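Local coordinates for AlyQ (Persicobacter sp. CCB-QB2, PDB 5XNR), which probably cleaves the polysaccharide alginate by beta-elimination with its lyase domain and carries a CBM32-type carbohydrate-binding module on the same chain, at residues Y9-V14 and I45-G50; V55-A60 and L98-F103; L245-D250 and P376-E381; D267-R272 and H314-S319. All blocks are in the same frame, centred on the assembly; numbering follows the deposited sequence.

Interaction 1 of 4, residues Y9-V14 and I45-G50; sequences YDIVAV and ITFDLG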
loop_
_atom_site.group_PDB
_atom_site.type_symbol
_atom_site.label_atom_id
_atom_site.label_comp_id
_atom_site.label_asym_id
_atom_site.label_seq_id
_atom_site.Cartn_x
_atom_site.Cartn_y
_atom_site.Cartn_z
ATOM N N TYR A 9 12.361 -14.396 7.730
ATOM C CA TYR A 9 11.870 -15.133 8.898
ATOM C C TYR A 9 13.050 -15.725 9.685
ATOM O O TYR A 9 14.015 -16.276 9.126
ATOM C CB TYR A 9 10.858 -16.205 8.479
ATOM C CG TYR A 9 9.675 -15.669 7.715
ATOM C CD1 TYR A 9 8.650 -14.992 8.361
ATOM C CD2 TYR A 9 9.587 -15.805 6.340
ATOM C CE1 TYR A 9 7.570 -14.467 7.667
ATOM C CE2 TYR A 9 8.520 -15.276 5.630
ATOM C CZ TYR A 9 7.501 -14.616 6.297
ATOM O OH TYR A 9 6.440 -14.113 5.601
ATOM N N ASP A 10 12.948 -15.637 11.006
ATOM C CA ASP A 10 13.917 -16.277 11.891
ATOM C C ASP A 10 13.669 -17.782 11.904
ATOM O O ASP A 10 12.533 -18.240 11.995
ATOM C CB ASP A 10 13.818 -15.771 13.327
ATOM C CG ASP A 10 14.006 -14.273 13.456
ATOM O OD1 ASP A 10 14.781 -13.710 12.666
ATOM O OD2 ASP A 10 13.369 -13.691 14.348
ATOM N N ILE A 11 14.751 -18.529 11.804
ATOM C CA ILE A 11 14.682 -19.981 11.867
ATOM C C ILE A 11 14.945 -20.364 13.319
ATOM O O ILE A 11 16.014 -20.076 13.835
ATOM C CB ILE A 11 15.700 -20.649 10.914
ATOM C CG1 ILE A 11 15.489 -20.229 9.453
ATOM C CG2 ILE A 11 15.684 -22.168 11.072
ATOM C CD1 ILE A 11 16.707 -20.448 8.566
ATOM N N VAL A 12 13.980 -21.004 13.956
ATOM C CA VAL A 12 14.075 -21.193 15.383
ATOM C C VAL A 12 14.691 -22.567 15.686
ATOM O O VAL A 12 15.246 -22.761 16.761
ATOM C CB VAL A 12 12.712 -20.998 16.072
ATOM C CG1 VAL A 12 11.654 -21.948 15.534
ATOM C CG2 VAL A 12 12.856 -21.138 17.583
ATOM N N ALA A 13 14.604 -23.515 14.750
ATOM C CA ALA A 13 15.254 -24.801 14.937
ATOM C C ALA A 13 15.451 -25.474 13.575
ATOM O O ALA A 13 14.844 -25.113 12.562
ATOM C CB ALA A 13 14.439 -25.675 15.868
ATOM N N VAL A 14 16.295 -26.480 13.586
ATOM C CA VAL A 14 16.589 -27.202 12.382
ATOM C C VAL A 14 16.963 -28.640 12.765
ATOM O O VAL A 14 17.640 -28.891 13.777
ATOM C CB VAL A 14 17.692 -26.498 11.570
ATOM C CG1 VAL A 14 18.964 -26.274 12.365
ATOM C CG2 VAL A 14 18.012 -27.255 10.308
ATOM N N ILE A 45 17.389 -31.729 5.045
ATOM C CA ILE A 45 17.444 -30.872 6.220
ATOM C C ILE A 45 16.137 -30.085 6.284
ATOM O O ILE A 45 15.629 -29.698 5.225
ATOM C CB ILE A 45 18.683 -29.971 6.180
ATOM C CG1 ILE A 45 18.709 -28.999 7.362
ATOM C CG2 ILE A 45 18.796 -29.248 4.852
ATOM C CD1 ILE A 45 20.078 -28.484 7.668
ATOM N N THR A 46 15.616 -29.902 7.511
ATOM C CA THR A 46 14.244 -29.381 7.773
ATOM C C THR A 46 14.272 -28.180 8.733
ATOM O O THR A 46 14.685 -28.305 9.887
ATOM C CB THR A 46 13.329 -30.444 8.394
ATOM O OG1 THR A 46 13.253 -31.585 7.533
ATOM C CG2 THR A 46 11.937 -29.906 8.653
ATOM N N PHE A 47 13.776 -27.033 8.262
ATOM C CA PHE A 47 13.897 -25.760 8.982
ATOM C C PHE A 47 12.557 -25.414 9.594
ATOM O O PHE A 47 11.559 -25.588 8.937
ATOM C CB PHE A 47 14.358 -24.636 8.055
ATOM C CG PHE A 47 15.671 -24.931 7.391
ATOM C CD1 PHE A 47 16.864 -24.618 8.022
ATOM C CD2 PHE A 47 15.719 -25.584 6.172
ATOM C CE1 PHE A 47 18.079 -24.905 7.417
ATOM C CE2 PHE A 47 16.938 -25.885 5.577
ATOM C CZ PHE A 47 18.113 -25.540 6.194
ATOM N N ASP A 48 12.585 -24.950 10.841
ATOM C CA ASP A 48 11.369 -24.636 11.601
ATOM C C ASP A 48 11.298 -23.127 11.903
ATOM O O ASP A 48 12.208 -22.586 12.536
ATOM C CB ASP A 48 11.312 -25.425 12.917
ATOM C CG ASP A 48 10.003 -25.237 13.685
ATOM O OD1 ASP A 48 9.095 -24.520 13.163
ATOM O OD2 ASP A 48 9.894 -25.795 14.797
ATOM N N LEU A 49 10.168 -22.506 11.547
ATOM C CA LEU A 49 9.913 -21.053 11.766
ATOM C C LEU A 49 9.117 -20.763 13.050
ATOM O O LEU A 49 8.781 -19.587 13.317
ATOM C CB LEU A 49 9.124 -20.509 10.579
ATOM C CG LEU A 49 9.812 -20.599 9.235
ATOM C CD1 LEU A 49 8.954 -19.894 8.201
ATOM C CD2 LEU A 49 11.210 -19.988 9.301
ATOM N N GLY A 50 8.757 -21.792 13.809
ATOM C CA GLY A 50 8.100 -21.587 15.112
ATOM C C GLY A 50 6.577 -21.583 15.008
ATOM O O GLY A 50 5.900 -22.070 15.919
#
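Val14 lays one methyl across two neighbours on the facing strand. Its CG2, anti to the backbone N, sits 3.5 Å from Ile45 CG1, tighter than usual for two carbons, and also rests against Phe47 at CD1, 3.7 Å away. The Phe47 ring takes a second methyl at its edge: Ile11 CG2 lies near the ring plane, 4.1 Å from Phe47 CD1, so the ring has Ile11 and Val14 against the same CD1 corner. Further along, Leu49 starts out pointing away from 9-14, yet its CD2 swings back to lie 3.9 Å from Tyr9 CB. Val12, more exposed, sets CG1 against the carbonyl O of Asp48 and the nitrogen of Gly50.

The backbones meet in a classic beta bulge, with Val12 and Ala13 both facing Asp48: Asp48 O accepts from Val12 N at 2.8 Å and only weakly from Ala13 N, while Asp48 N returns a bond to Ala13 O. Asp48 OD1 then takes Gly50 N at 2.8 Å from above the carboxylate plane, an Asx turn where the chain rounds a corner, and also pairs with Arg109.

Strand 13-16 is one of the two outermost strands of a five-stranded antiparallel sheet, and 44-49 joins it to 110-118; Phe47 and Ile11 pack on Ile131 of strand 123-133 in the opposing sheet of the CBM32 module.

Interaction 2 of 4, residues V55-A60 and L98-F103; sequences VNQVKA and LESYSF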
loop_
_atom_site.group_PDB
_atom_site.type_symbol
_atom_site.label_atom_id
_atom_site.label_comp_id
_atom_site.label_asym_id
_atom_site.label_seq_id
_atom_site.Cartn_x
_atom_site.Cartn_y
_atom_site.Cartn_z
ATOM N N VAL A 55 5.638 -17.815 2.908
ATOM C CA VAL A 55 6.995 -18.010 2.405
ATOM C C VAL A 55 6.929 -18.091 0.886
ATOM O O VAL A 55 6.068 -18.778 0.376
ATOM C CB VAL A 55 7.628 -19.304 2.948
ATOM C CG1 VAL A 55 9.059 -19.457 2.461
ATOM C CG2 VAL A 55 7.558 -19.408 4.466
ATOM N N ASN A 56 7.846 -17.439 0.178
ATOM C CA ASN A 56 7.843 -17.575 -1.279
ATOM C C ASN A 56 9.270 -17.611 -1.837
ATOM O O ASN A 56 9.453 -17.542 -3.064
ATOM C CB ASN A 56 7.018 -16.463 -1.924
ATOM C CG ASN A 56 7.791 -15.174 -2.045
ATOM O OD1 ASN A 56 8.478 -14.778 -1.113
ATOM N ND2 ASN A 56 7.714 -14.544 -3.203
ATOM N N GLN A 57 10.266 -17.747 -0.958
ATOM C CA GLN A 57 11.660 -17.755 -1.385
ATOM C C GLN A 57 12.504 -18.465 -0.321
ATOM O O GLN A 57 12.359 -18.185 0.871
ATOM C CB GLN A 57 12.156 -16.328 -1.602
ATOM C CG GLN A 57 13.613 -16.229 -2.014
ATOM C CD GLN A 57 13.949 -14.816 -2.421
ATOM O OE1 GLN A 57 13.916 -14.474 -3.596
ATOM N NE2 GLN A 57 14.235 -13.972 -1.444
ATOM N N VAL A 58 13.364 -19.378 -0.780
ATOM C CA VAL A 58 14.350 -20.035 0.061
ATOM C C VAL A 58 15.725 -19.745 -0.538
ATOM O O VAL A 58 15.890 -19.815 -1.758
ATOM C CB VAL A 58 14.093 -21.554 0.185
ATOM C CG1 VAL A 58 15.268 -22.290 0.817
ATOM C CG2 VAL A 58 12.819 -21.846 0.964
ATOM N N LYS A 59 16.680 -19.408 0.327
ATOM C CA LYS A 59 18.030 -19.157 -0.091
ATOM C C LYS A 59 18.952 -20.210 0.526
ATOM O O LYS A 59 18.799 -20.559 1.686
ATOM C CB LYS A 59 18.479 -17.776 0.375
ATOM C CG LYS A 59 17.717 -16.601 -0.220
ATOM C CD LYS A 59 18.035 -15.314 0.471
ATOM C CE LYS A 59 17.295 -14.125 -0.087
ATOM N NZ LYS A 59 17.776 -12.857 0.524
ATOM N N ALA A 60 19.930 -20.655 -0.247
ATOM C CA ALA A 60 20.912 -21.604 0.239
ATOM C C ALA A 60 22.287 -21.224 -0.300
ATOM O O ALA A 60 22.383 -20.766 -1.436
ATOM C CB ALA A 60 20.539 -22.997 -0.199
ATOM N N LEU A 98 24.713 -16.993 -0.990
ATOM C CA LEU A 98 23.333 -17.458 -1.056
ATOM C C LEU A 98 22.814 -17.380 -2.498
ATOM O O LEU A 98 23.031 -16.375 -3.190
ATOM C CB LEU A 98 22.441 -16.620 -0.137
ATOM C CG LEU A 98 22.740 -16.694 1.356
ATOM C CD1 LEU A 98 22.215 -15.456 2.060
ATOM C CD2 LEU A 98 22.155 -17.959 1.982
ATOM N N GLU A 99 22.124 -18.452 -2.922
ATOM C CA GLU A 99 21.354 -18.467 -4.159
ATOM C C GLU A 99 19.872 -18.419 -3.794
ATOM O O GLU A 99 19.451 -19.005 -2.806
ATOM C CB GLU A 99 21.605 -19.729 -4.986
ATOM C CG GLU A 99 22.897 -19.732 -5.796
ATOM C CD GLU A 99 23.257 -21.121 -6.311
ATOM O OE1 GLU A 99 24.426 -21.565 -6.090
ATOM O OE2 GLU A 99 22.352 -21.784 -6.901
ATOM N N SER A 100 19.093 -17.743 -4.619
ATOM C CA SER A 100 17.672 -17.547 -4.349
ATOM C C SER A 100 16.829 -18.562 -5.134
ATOM O O SER A 100 16.944 -18.681 -6.361
ATOM C CB SER A 100 17.251 -16.114 -4.639
ATOM O OG SER A 100 17.676 -15.249 -3.587
ATOM N N TYR A 101 15.977 -19.289 -4.412
ATOM C CA TYR A 101 15.002 -20.171 -5.040
ATOM C C TYR A 101 13.614 -19.682 -4.618
ATOM O O TYR A 101 13.325 -19.642 -3.410
ATOM C CB TYR A 101 15.317 -21.633 -4.709
ATOM C CG TYR A 101 16.787 -21.979 -4.827
ATOM C CD1 TYR A 101 17.441 -21.953 -6.051
ATOM C CD2 TYR A 101 17.544 -22.323 -3.715
ATOM C CE1 TYR A 101 18.788 -22.267 -6.165
ATOM C CE2 TYR A 101 18.892 -22.634 -3.810
ATOM C CZ TYR A 101 19.513 -22.625 -5.041
ATOM O OH TYR A 101 20.832 -22.945 -5.151
ATOM N N SER A 102 12.804 -19.254 -5.608
ATOM C CA SER A 102 11.488 -18.615 -5.348
ATOM C C SER A 102 10.339 -19.382 -6.034
ATOM O O SER A 102 10.487 -19.943 -7.111
ATOM C CB SER A 102 11.518 -17.146 -5.736
ATOM O OG SER A 102 12.671 -16.838 -6.519
ATOM N N PHE A 103 9.166 -19.350 -5.413
ATOM C CA PHE A 103 8.022 -20.211 -5.794
ATOM C C PHE A 103 6.704 -19.538 -5.364
ATOM O O PHE A 103 6.711 -18.502 -4.727
ATOM C CB PHE A 103 8.196 -21.594 -5.148
ATOM C CG PHE A 103 8.651 -21.539 -3.710
ATOM C CD1 PHE A 103 7.738 -21.305 -2.689
ATOM C CD2 PHE A 103 10.002 -21.620 -3.393
ATOM C CE1 PHE A 103 8.160 -21.195 -1.374
ATOM C CE2 PHE A 103 10.419 -21.526 -2.075
ATOM C CZ PHE A 103 9.498 -21.303 -1.068
#
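This antiparallel strand pair belongs to the beta-sandwich of the CBM32 module, with strand 99-103 running beside 55-60 at 158° between their directions. Val58 and Tyr101 form a hydrogen-bonded pair: Val58 N gives to Tyr101 O at 2.6 Å, and Tyr101 N gives back to Val58 O. Ala60 and Glu99 repeat the exchange, and Phe103 N donates to Asn56 O.

On the face that carries Val58, two rings touch the neighbouring strand, in different ways. Phe103 has CG between its backbone N and carbonyl carbon (chi1 43°), which folds the ring back over 55-60; one face lies over Asn56 C, while Val58 CG2 meets the ring edge 3.9 Å from Phe103 CE2 and Val55 CG1 touches Phe103 CZ. Tyr101 receives Ala60 CB at its edge, 4.0 Å from CE2. Its hydroxyl gives a 2.6 Å bond from Tyr101 OH to Glu99 OE2, arriving well above the carboxylate plane, and has Trp62 NE1 as another partner. The opposite face is more polar: Lys59 runs extended past Ser100, with Lys59 CG 3.6 Å from Ser100 OG.

Along its other edge strand 52-62 pairs with 123-133, where Asn56 and Gln57 both face Phe132 in a beta bulge. Val58 and Tyr101 pack inward on Ile74 of strand 70-77 in the second sheet, and Val58 also meets Ile111 and Ile113 of strand 110-118.

Interaction 3 of 4, residues L245-D250 and P376-E381; sequences LPIVKD and PNNYGE. With PO4 (phosphate ion), chain E.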
loop_
_atom_site.group_PDB
_atom_site.type_symbol
_atom_site.label_atom_id
_atom_site.label_comp_id
_atom_site.label_asym_id
_atom_site.label_seq_id
_atom_site.Cartn_x
_atom_site.Cartn_y
_atom_site.Cartn_z
ATOM N N LEU A 245 2.385 10.432 -9.022
ATOM C CA LEU A 245 2.241 11.844 -9.442
ATOM C C LEU A 245 2.692 12.011 -10.900
ATOM O O LEU A 245 3.548 11.256 -11.378
ATOM C CB LEU A 245 3.112 12.718 -8.538
ATOM C CG LEU A 245 2.896 12.505 -7.044
ATOM C CD1 LEU A 245 4.144 12.861 -6.270
ATOM C CD2 LEU A 245 1.692 13.292 -6.556
ATOM N N PRO A 246 2.170 13.045 -11.589
ATOM C CA PRO A 246 2.656 13.411 -12.913
ATOM C C PRO A 246 4.167 13.666 -12.908
ATOM O O PRO A 246 4.829 13.643 -11.842
ATOM C CB PRO A 246 1.893 14.684 -13.292
ATOM C CG PRO A 246 0.617 14.555 -12.516
ATOM C CD PRO A 246 1.099 13.968 -11.206
ATOM N N ILE A 247 4.700 13.898 -14.092
ATOM C CA ILE A 247 6.151 13.872 -14.283
ATOM C C ILE A 247 6.755 15.269 -14.069
ATOM O O ILE A 247 7.772 15.398 -13.362
ATOM C CB ILE A 247 6.488 13.314 -15.676
ATOM C CG1 ILE A 247 6.035 11.858 -15.810
ATOM C CG2 ILE A 247 7.978 13.491 -15.957
ATOM C CD1 ILE A 247 6.132 11.306 -17.219
ATOM N N VAL A 248 6.139 16.277 -14.691
ATOM C CA VAL A 248 6.601 17.675 -14.665
ATOM C C VAL A 248 6.090 18.381 -13.395
ATOM O O VAL A 248 6.867 18.943 -12.616
ATOM C CB VAL A 248 6.134 18.441 -15.926
ATOM C CG1 VAL A 248 6.472 19.929 -15.849
ATOM C CG2 VAL A 248 6.684 17.830 -17.209
ATOM N N LYS A 249 4.771 18.406 -13.242
ATOM C CA LYS A 249 4.073 19.073 -12.126
ATOM C C LYS A 249 3.462 17.980 -11.230
ATOM O O LYS A 249 2.269 17.610 -11.328
ATOM C CB LYS A 249 3.055 20.065 -12.704
ATOM C CG LYS A 249 2.219 20.825 -11.686
ATOM C CD LYS A 249 1.958 22.272 -12.071
ATOM C CE LYS A 249 0.636 22.841 -11.602
ATOM N NZ LYS A 249 0.451 22.754 -10.142
ATOM N N ASP A 250 4.334 17.443 -10.385
ATOM C CA ASP A 250 4.064 16.306 -9.510
ATOM C C ASP A 250 3.259 16.758 -8.277
ATOM O O ASP A 250 3.749 16.734 -7.134
ATOM C CB ASP A 250 5.400 15.658 -9.117
ATOM C CG ASP A 250 6.402 16.580 -8.426
ATOM O OD1 ASP A 250 6.381 17.798 -8.695
ATOM O OD2 ASP A 250 7.194 16.066 -7.613
ATOM N N PRO A 376 2.531 6.881 -20.595
ATOM C CA PRO A 376 1.983 5.815 -19.752
ATOM C C PRO A 376 2.019 6.127 -18.252
ATOM O O PRO A 376 1.022 5.906 -17.603
ATOM C CB PRO A 376 2.865 4.590 -20.035
ATOM C CG PRO A 376 3.134 4.720 -21.504
ATOM C CD PRO A 376 3.221 6.219 -21.726
ATOM N N ASN A 377 3.135 6.650 -17.742
ATOM C CA ASN A 377 3.312 6.869 -16.298
ATOM C C ASN A 377 2.962 8.303 -15.915
ATOM O O ASN A 377 3.167 8.686 -14.770
ATOM C CB ASN A 377 4.733 6.551 -15.843
ATOM C CG ASN A 377 5.007 5.074 -15.975
ATOM O OD1 ASN A 377 4.084 4.288 -16.191
ATOM N ND2 ASN A 377 6.265 4.693 -15.861
ATOM N N ASN A 378 2.413 9.071 -16.846
ATOM C CA ASN A 378 2.089 10.438 -16.524
ATOM C C ASN A 378 0.648 10.508 -16.026
ATOM O O ASN A 378 -0.258 10.917 -16.778
ATOM C CB ASN A 378 2.296 11.381 -17.700
ATOM C CG ASN A 378 2.618 12.778 -17.230
ATOM O OD1 ASN A 378 2.236 13.166 -16.131
ATOM N ND2 ASN A 378 3.336 13.528 -18.049
ATOM N N TYR A 379 0.474 10.119 -14.759
ATOM C CA TYR A 379 -0.840 10.145 -14.123
ATOM C C TYR A 379 -0.677 10.376 -12.622
ATOM O O TYR A 379 0.372 10.041 -12.052
ATOM C CB TYR A 379 -1.600 8.836 -14.380
ATOM C CG TYR A 379 -0.965 7.569 -13.851
ATOM C CD1 TYR A 379 -1.122 7.168 -12.539
ATOM C CD2 TYR A 379 -0.228 6.746 -14.678
ATOM C CE1 TYR A 379 -0.569 5.991 -12.060
ATOM C CE2 TYR A 379 0.343 5.571 -14.220
ATOM C CZ TYR A 379 0.167 5.187 -12.908
ATOM O OH TYR A 379 0.737 4.034 -12.462
ATOM N N GLY A 380 -1.718 10.930 -11.998
ATOM C CA GLY A 380 -1.809 10.932 -10.540
ATOM C C GLY A 380 -2.638 9.756 -10.073
ATOM O O GLY A 380 -3.537 9.329 -10.777
ATOM N N GLU A 381 -2.342 9.216 -8.904
ATOM C CA GLU A 381 -3.104 8.076 -8.431
ATOM C C GLU A 381 -3.174 8.040 -6.895
ATOM O O GLU A 381 -2.215 8.323 -6.194
ATOM C CB GLU A 381 -2.468 6.790 -8.950
ATOM C CG GLU A 381 -3.233 5.534 -8.563
ATOM C CD GLU A 381 -2.571 4.256 -9.031
ATOM O OE1 GLU A 381 -2.863 3.819 -10.170
ATOM O OE2 GLU A 381 -1.742 3.730 -8.278
HETATM P P PO4 E . -1.404 25.944 -9.075
HETATM O O1 PO4 E . -1.299 24.466 -8.797
HETATM O O2 PO4 E . -0.046 26.425 -9.569
HETATM O O3 PO4 E . -2.492 26.225 -10.120
HETATM O O4 PO4 E . -1.805 26.694 -7.822
#
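Polar contact between 245-250 and 376-381 centres on the Asn378 amide, whose OD1 takes the backbone N-H of Ile247 at 3.3 Å. The bond is bent, 142° at the hydrogen, and the donor stands 55° out of the amide carbonyl plane. Asn378 ND2 points to Tyr372 O and Glu369 OE1, so both ends of the amide have partners, which should limit its rotation, mostly through the ND2 bonds. Asn378 is also the centre of an inverse gamma turn.

Van der Waals contact is made with the same amide by Pro246 and Ile247. Pro246 crosses Asn378 at about a right angle and brings its CB to 3.2 Å from Asn378 OD1. Ile247 lies obliquely across the amide, its CD1 3.7 Å from Asn378 ND2. Beyond the proline, the backbones alone meet: Leu245 C is 3.3 Å from Tyr379 O, and Leu245 CA approaches Gly380 CA.

The charged contact is to a phosphate ion, probably from the crystallisation liquor. Lys249, its chain bent at several torsions, carries NZ far from 376-381, 2.8 Å from phosphate O1; Tyr210 and Arg272 hold the same ion.

Segment 245-250 is the loop from strand 233-244 to strand 251-254, leading from one sheet of the lyase domain to the other. Glu369 of helix 366-369 accepts from the backbone N of Val248 and Lys249, while strand 379-392 lies between 192-197 and 233-244.

Interaction 4 of 4, residues D267-R272 and H314-S319; sequences DAMVMR and HYLYYS. With PO4 (phosphate ion), chain E.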
loop_
_atom_site.group_PDB
_atom_site.type_symbol
_atom_site.label_atom_id
_atom_site.label_comp_id
_atom_site.label_asym_id
_atom_site.label_seq_id
_atom_site.Cartn_x
_atom_site.Cartn_y
_atom_site.Cartn_z
ATOM N N ASP A 267 -12.054 25.735 -1.764
ATOM C CA ASP A 267 -11.449 24.512 -1.226
ATOM C C ASP A 267 -10.837 24.860 0.137
ATOM O O ASP A 267 -9.637 25.005 0.286
ATOM C CB ASP A 267 -10.470 23.886 -2.243
ATOM C CG ASP A 267 -9.361 24.805 -2.769
ATOM O OD1 ASP A 267 -9.653 25.987 -3.037
ATOM O OD2 ASP A 267 -8.210 24.334 -2.915
ATOM N N ALA A 268 -11.708 24.945 1.126
ATOM C CA ALA A 268 -11.417 25.472 2.462
ATOM C C ALA A 268 -10.270 24.701 3.118
ATOM O O ALA A 268 -9.433 25.282 3.808
ATOM C CB ALA A 268 -12.674 25.395 3.319
ATOM N N MET A 269 -10.262 23.389 2.922
ATOM C CA MET A 269 -9.293 22.554 3.601
ATOM C C MET A 269 -9.066 21.277 2.789
ATOM O O MET A 269 -10.000 20.484 2.642
ATOM C CB MET A 269 -9.779 22.189 5.005
ATOM C CG MET A 269 -8.736 21.447 5.819
ATOM S SD MET A 269 -9.267 21.177 7.523
ATOM C CE MET A 269 -7.950 20.152 8.177
ATOM N N VAL A 270 -7.840 21.103 2.270
ATOM C CA VAL A 270 -7.501 19.953 1.424
ATOM C C VAL A 270 -6.147 19.426 1.863
ATOM O O VAL A 270 -5.391 20.150 2.427
ATOM C CB VAL A 270 -7.492 20.270 -0.085
ATOM C CG1 VAL A 270 -8.705 21.087 -0.494
ATOM C CG2 VAL A 270 -6.219 20.965 -0.538
ATOM N N MET A 271 -5.919 18.148 1.612
ATOM C CA MET A 271 -4.620 17.521 1.742
ATOM C C MET A 271 -3.970 17.522 0.361
ATOM O O MET A 271 -4.615 17.128 -0.599
ATOM C CB MET A 271 -4.755 16.083 2.242
ATOM C CG MET A 271 -3.662 15.137 1.783
ATOM S SD MET A 271 -3.673 13.551 2.693
ATOM C CE MET A 271 -3.133 14.127 4.301
ATOM N N ARG A 272 -2.719 17.979 0.290
ATOM C CA ARG A 272 -2.001 18.172 -0.961
ATOM C C ARG A 272 -0.620 17.518 -0.867
ATOM O O ARG A 272 -0.026 17.495 0.177
ATOM C CB ARG A 272 -1.866 19.667 -1.248
ATOM C CG ARG A 272 -1.491 19.968 -2.691
ATOM C CD ARG A 272 -1.754 21.393 -3.135
ATOM N NE ARG A 272 -1.056 21.690 -4.380
ATOM C CZ ARG A 272 -1.535 22.449 -5.375
ATOM N NH1 ARG A 272 -0.757 22.751 -6.402
ATOM N NH2 ARG A 272 -2.777 22.904 -5.351
ATOM N N HIS A 314 -11.472 23.565 12.850
ATOM C CA HIS A 314 -11.003 22.525 11.947
ATOM C C HIS A 314 -9.814 21.801 12.578
ATOM O O HIS A 314 -8.790 22.442 12.809
ATOM C CB HIS A 314 -10.560 23.146 10.616
ATOM C CG HIS A 314 -11.664 23.725 9.805
ATOM N ND1 HIS A 314 -12.570 24.615 10.329
ATOM C CD2 HIS A 314 -11.993 23.551 8.509
ATOM C CE1 HIS A 314 -13.416 24.972 9.376
ATOM N NE2 HIS A 314 -13.079 24.328 8.239
ATOM N N TYR A 315 -9.932 20.498 12.827
ATOM C CA TYR A 315 -8.811 19.705 13.370
ATOM C C TYR A 315 -8.261 18.737 12.293
ATOM O O TYR A 315 -9.035 18.165 11.504
ATOM C CB TYR A 315 -9.243 18.922 14.617
ATOM C CG TYR A 315 -9.828 19.720 15.758
ATOM C CD1 TYR A 315 -11.180 20.038 15.812
ATOM C CD2 TYR A 315 -9.037 20.097 16.834
ATOM C CE1 TYR A 315 -11.716 20.745 16.877
ATOM C CE2 TYR A 315 -9.562 20.810 17.901
ATOM C CZ TYR A 315 -10.909 21.132 17.932
ATOM O OH TYR A 315 -11.414 21.827 19.001
ATOM N N LEU A 316 -6.932 18.520 12.288
ATOM C CA LEU A 316 -6.262 17.624 11.339
ATOM C C LEU A 316 -5.552 16.486 12.073
ATOM O O LEU A 316 -4.666 16.724 12.880
ATOM C CB LEU A 316 -5.270 18.449 10.527
ATOM C CG LEU A 316 -4.372 17.664 9.573
ATOM C CD1 LEU A 316 -5.179 16.941 8.500
ATOM C CD2 LEU A 316 -3.357 18.608 8.949
ATOM N N TYR A 317 -5.964 15.255 11.786
ATOM C CA TYR A 317 -5.337 14.065 12.362
ATOM C C TYR A 317 -4.633 13.306 11.241
ATOM O O TYR A 317 -5.178 13.195 10.164
ATOM C CB TYR A 317 -6.364 13.099 12.963
ATOM C CG TYR A 317 -7.256 13.616 14.067
ATOM C CD1 TYR A 317 -8.322 14.456 13.804
ATOM C CD2 TYR A 317 -7.073 13.214 15.382
ATOM C CE1 TYR A 317 -9.172 14.887 14.815
ATOM C CE2 TYR A 317 -7.885 13.674 16.410
ATOM C CZ TYR A 317 -8.950 14.510 16.130
ATOM O OH TYR A 317 -9.765 14.954 17.144
ATOM N N TYR A 318 -3.457 12.773 11.508
ATOM C CA TYR A 318 -2.676 12.055 10.498
ATOM C C TYR A 318 -1.934 10.896 11.167
ATOM O O TYR A 318 -1.403 11.066 12.243
ATOM C CB TYR A 318 -1.665 12.977 9.810
ATOM C CG TYR A 318 -0.902 12.306 8.698
ATOM C CD1 TYR A 318 -1.443 12.211 7.425
ATOM C CD2 TYR A 318 0.338 11.726 8.923
ATOM C CE1 TYR A 318 -0.763 11.578 6.401
ATOM C CE2 TYR A 318 1.034 11.096 7.903
ATOM C CZ TYR A 318 0.478 11.022 6.638
ATOM O OH TYR A 318 1.132 10.390 5.627
ATOM N N SER A 319 -1.863 9.738 10.518
ATOM C CA SER A 319 -1.051 8.661 11.092
ATOM C C SER A 319 -0.568 7.696 10.015
ATOM O O SER A 319 -1.275 7.418 9.064
ATOM C CB SER A 319 -1.798 7.897 12.122
ATOM O OG SER A 319 -0.986 6.825 12.580
HETATM P P PO4 E . -1.404 25.944 -9.075
HETATM O O1 PO4 E . -1.299 24.466 -8.797
HETATM O O2 PO4 E . -0.046 26.425 -9.569
HETATM O O3 PO4 E . -2.492 26.225 -10.120
HETATM O O4 PO4 E . -1.805 26.694 -7.822
#
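Met269 reaches His314 and Leu316 with a fully extended side chain, CG anti to the backbone N, and its outer atoms make the contact. CB and CG only carry the chain outward; the contact begins at SD. The sulfur meets the His314 imidazole at its edge, with Met269 SD 3.7 Å from His314 CD2. Seen from the ring centroid, SD lies 89° off the normal, a sulfur-aromatic contact. The ring is held in its rotation by bonds to Gly312 O through ND1 and to Tyr351 OH through NE2. At the tip, Met269 CE goes past the histidine to rest 4.0 Å from Leu316 CB and as near to Tyr315 O.

These are two strands of different sheets facing each other across the core of the lyase domain's beta-sandwich, a jelly-roll fold, their axes 10.1 Å apart at 23°. Two residues on, Met271 bends at its last torsion (chi3 -70°) and sets CE 4.0 Å from Tyr318 CD1, crossing that side chain at about a right angle. Ile293 of strand 291-294 packs against Met271, Leu316 and Tyr318. On the other side of strand 269-274, Arg272 NH1 donates to O1 of the bound phosphate.

Overall arrangement
From the N terminus, interaction 1 closes the first loop, pairing the opening residues with 45-50 at the edge of the five-stranded sheet. The chain turns directly into 55-60, and interaction 2 closes the next loop in the facing sheet; the two touch where Leu49 meets Val55. Both lie in the CBM32 module. In the lyase domain, interaction 3 spans the widest loop, joining 245-250 to the final strand, and interaction 4 opens and closes within it, linking the two sheets across the core. Interactions 3 and 4 share the phosphate, reached by Lys249 and Arg272. The centres of interactions 1 and 4 are about 47 Å apart.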